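Local coordinates for alkane monooxygenase (Geobacillus thermodenitrificans, PDB 3B9O), which belongs to the luciferase-like monooxygenases, a flavin-dependent family with a TIM-barrel fold, and binds flavin mononucleotide, at residues Thr107-Pro112 / Pro140-Asn145. Numbering follows the deposited sequence.
Sequences TTYEHP and PSADKN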
ATOM      1  N   THR A 107       1.999   9.810   8.262  1.00 14.42           N
ATOM      2  CA  THR A 107       2.937  10.835   8.743  1.00 17.21           C
ATOM      3  C   THR A 107       2.298  11.916   9.673  1.00 19.95           C
ATOM      4  O   THR A 107       2.994  12.776  10.232  1.00 19.35           O
ATOM      5  CB  THR A 107       3.610  11.550   7.538  1.00 15.50           C
ATOM      6  OG1 THR A 107       2.624  12.019   6.610  1.00 17.49           O
ATOM      7  CG2 THR A 107       4.558  10.591   6.786  1.00  8.47           C
ATOM      8  N   THR A 108       0.996  11.851   9.855  1.00 19.38           N
ATOM      9  CA  THR A 108       0.268  13.008  10.372  1.00 26.91           C
ATOM     10  C   THR A 108       0.208  13.037  11.906  1.00 42.39           C
ATOM     11  O   THR A 108       0.187  14.130  12.484  1.00 21.84           O
ATOM     12  CB  THR A 108      -1.117  13.117   9.712  1.00 19.54           C
ATOM     13  OG1 THR A 108      -0.946  13.159   8.294  1.00 22.10           O
ATOM     14  CG2 THR A 108      -1.867  14.378  10.154  1.00 24.74           C
ATOM     15  N   TYR A 109       0.223  11.851  12.548  1.00 27.62           N
ATOM     16  CA  TYR A 109      -0.106  11.745  13.990  1.00 28.01           C
ATOM     17  C   TYR A 109       1.065  11.371  14.903  1.00 28.75           C
ATOM     18  O   TYR A 109       1.331  12.069  15.880  1.00 27.30           O
ATOM     19  CB  TYR A 109      -1.345  10.822  14.215  1.00 20.84           C
ATOM     20  CG  TYR A 109      -2.514  11.233  13.348  1.00 22.87           C
ATOM     21  CD1 TYR A 109      -3.167  12.461  13.563  1.00 39.60           C
ATOM     22  CD2 TYR A 109      -2.926  10.439  12.274  1.00 32.44           C
ATOM     23  CE1 TYR A 109      -4.212  12.880  12.742  1.00 31.74           C
ATOM     24  CE2 TYR A 109      -3.983  10.844  11.438  1.00 26.85           C
ATOM     25  CZ  TYR A 109      -4.604  12.071  11.682  1.00 38.26           C
ATOM     26  OH  TYR A 109      -5.637  12.477  10.875  1.00 45.05           O
ATOM     27  N   GLU A 110       1.795  10.312  14.572  1.00 31.09           N
ATOM     28  CA  GLU A 110       2.769   9.756  15.520  1.00 23.10           C
ATOM     29  C   GLU A 110       4.222  10.123  15.149  1.00 29.02           C
ATOM     30  O   GLU A 110       4.567  10.191  13.956  1.00 26.20           O
ATOM     31  CB  GLU A 110       2.572   8.233  15.646  1.00 19.11           C
ATOM     32  CG  GLU A 110       1.112   7.767  15.977  1.00 26.29           C
ATOM     33  CD  GLU A 110       0.944   6.252  15.823  1.00 46.61           C
ATOM     34  OE1 GLU A 110       0.024   5.777  15.076  1.00 33.18           O
ATOM     35  OE2 GLU A 110       1.775   5.534  16.432  1.00 37.10           O
ATOM     36  N   HIS A 111       5.066  10.323  16.158  1.00 18.10           N
ATOM     37  CA  HIS A 111       6.397  10.908  15.965  1.00 22.10           C
ATOM     38  C   HIS A 111       7.300  10.008  15.139  1.00 19.58           C
ATOM     39  O   HIS A 111       7.309   8.779  15.336  1.00 19.43           O
ATOM     40  CB  HIS A 111       7.045  11.247  17.328  1.00 21.59           C
ATOM     41  CG  HIS A 111       8.298  12.066  17.211  1.00 20.45           C
ATOM     42  ND1 HIS A 111       8.305  13.440  17.355  1.00 25.80           N
ATOM     43  CD2 HIS A 111       9.569  11.714  16.908  1.00 14.44           C
ATOM     44  CE1 HIS A 111       9.534  13.897  17.175  1.00 20.39           C
ATOM     45  NE2 HIS A 111      10.321  12.869  16.893  1.00 24.58           N
ATOM     46  N   PRO A 112       8.078  10.596  14.214  1.00 21.55           N
ATOM     47  CA  PRO A 112       9.010   9.796  13.408  1.00 23.60           C
ATOM     48  C   PRO A 112      10.076   8.985  14.156  1.00 17.87           C
ATOM     49  O   PRO A 112      10.553   8.011  13.600  1.00 16.63           O
ATOM     50  CB  PRO A 112       9.682  10.847  12.480  1.00 15.57           C
ATOM     51  CG  PRO A 112       9.451  12.154  13.211  1.00 32.05           C
ATOM     52  CD  PRO A 112       8.104  12.020  13.803  1.00 18.91           C
ATOM     53  N   PRO A 140     -11.229  13.077   9.607  1.00 39.13           N
ATOM     54  CA  PRO A 140     -11.183  14.041  10.732  1.00 47.02           C
ATOM     55  C   PRO A 140     -11.229  13.484  12.163  1.00 47.23           C
ATOM     56  O   PRO A 140     -10.725  14.159  13.066  1.00 31.58           O
ATOM     57  CB  PRO A 140     -12.400  14.962  10.479  1.00 44.72           C
ATOM     58  CG  PRO A 140     -13.287  14.182   9.536  1.00 41.53           C
ATOM     59  CD  PRO A 140     -12.325  13.400   8.670  1.00 30.58           C
ATOM     60  N   SER A 141     -11.804  12.298  12.384  1.00 23.07           N
ATOM     61  CA  SER A 141     -11.840  11.749  13.743  1.00 26.31           C
ATOM     62  C   SER A 141     -10.455  11.363  14.268  1.00 29.34           C
ATOM     63  O   SER A 141     -10.227  11.409  15.485  1.00 21.82           O
ATOM     64  CB  SER A 141     -12.809  10.573  13.874  1.00 39.70           C
ATOM     65  OG  SER A 141     -12.227   9.347  13.448  1.00 25.68           O
ATOM     66  N   ALA A 142      -9.528  11.028  13.362  1.00 23.00           N
ATOM     67  CA  ALA A 142      -8.137  10.802  13.766  1.00 27.32           C
ATOM     68  C   ALA A 142      -7.508  12.092  14.382  1.00 32.28           C
ATOM     69  O   ALA A 142      -6.884  12.055  15.449  1.00 24.82           O
ATOM     70  CB  ALA A 142      -7.314  10.266  12.595  1.00 20.33           C
ATOM     71  N   ASP A 143      -7.712  13.243  13.746  1.00 23.05           N
ATOM     72  CA  ASP A 143      -7.137  14.474  14.291  1.00 21.73           C
ATOM     73  C   ASP A 143      -7.692  14.838  15.670  1.00 29.10           C
ATOM     74  O   ASP A 143      -6.943  15.373  16.516  1.00 36.03           O
ATOM     75  CB  ASP A 143      -7.292  15.634  13.313  1.00 29.89           C
ATOM     76  CG  ASP A 143      -6.633  15.344  12.003  1.00 21.86           C
ATOM     77  OD1 ASP A 143      -5.572  15.915  11.725  1.00 59.20           O
ATOM     78  OD2 ASP A 143      -7.137  14.480  11.270  1.00 76.92           O
ATOM     79  N   LYS A 144      -8.978  14.551  15.886  1.00 20.32           N
ATOM     80  CA  LYS A 144      -9.623  14.757  17.185  1.00 28.60           C
ATOM     81  C   LYS A 144      -9.032  13.798  18.229  1.00 45.23           C
ATOM     82  O   LYS A 144      -8.715  14.206  19.342  1.00 26.22           O
ATOM     83  CB  LYS A 144     -11.130  14.509  17.093  1.00 28.12           C
ATOM     84  CG  LYS A 144     -11.973  15.526  16.287  1.00 44.33           C
ATOM     85  CD  LYS A 144     -13.449  15.030  16.184  1.00 52.65           C
ATOM     86  CE  LYS A 144     -14.316  15.518  17.382  1.00 79.62           C
ATOM     87  NZ  LYS A 144     -15.404  14.540  17.846  1.00 40.30           N
ATOM     88  N   ASN A 145      -8.904  12.525  17.856  1.00 25.74           N
ATOM     89  CA  ASN A 145      -8.440  11.477  18.774  1.00 17.63           C
ATOM     90  C   ASN A 145      -6.941  11.421  19.090  1.00 40.99           C
ATOM     91  O   ASN A 145      -6.531  10.793  20.067  1.00 32.56           O
ATOM     92  CB  ASN A 145      -8.940  10.134  18.284  1.00 20.64           C
ATOM     93  CG  ASN A 145     -10.395   9.977  18.537  1.00 34.31           C
ATOM     94  OD1 ASN A 145     -10.870  10.347  19.611  1.00 39.54           O
ATOM     95  ND2 ASN A 145     -11.135   9.489  17.552  1.00 30.97           N
TER
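Tyr109 reaches out of a loop, brings the edge of its ring to Asp143 of helix 140-145 and meets Ala142 obliquely, ending in a hydrogen bond to the carboxylate. Its CB starts toward the helix, and chi1 of -52° places CG beside the backbone N, anti to the carbonyl carbon, a placement that sends the ring toward helix 140-145. On the way out, CD1 passes Ala142 O at a loose 4.2 Å, and CE1 comes closer, 3.5 Å from Asp143 OD1, which lies near the ring plane. Across the ring CE2 comes within 3.6 Å of Ala142 CB, which sits oblique to the plane. The same methyl group meets Tyr109 CZ at 3.4 Å. In the luciferase-like TIM barrel of this chain, residues 107-112 link parallel strand 100-106 to helix 112-125, while helix 140-145 follows the neighbouring strand 130-135; the contact therefore joins the segments that leave two adjacent strands, with the side chain of Thr108 about 8 Å from the bound flavin mononucleotide. At the tip, Tyr109 OH donates to Asp143 OD2 over a short 2.5 Å. The hydroxyl arrives from above the carboxylate, 52° out of its plane, and ring and carboxylate stand 76° apart. Asp143 OD1 forms a salt bridge with Arg157 of helix 154-174, leaving each carboxylate oxygen with a polar partner. Phe146, just beyond the helix segment, stacks on the tyrosine ring.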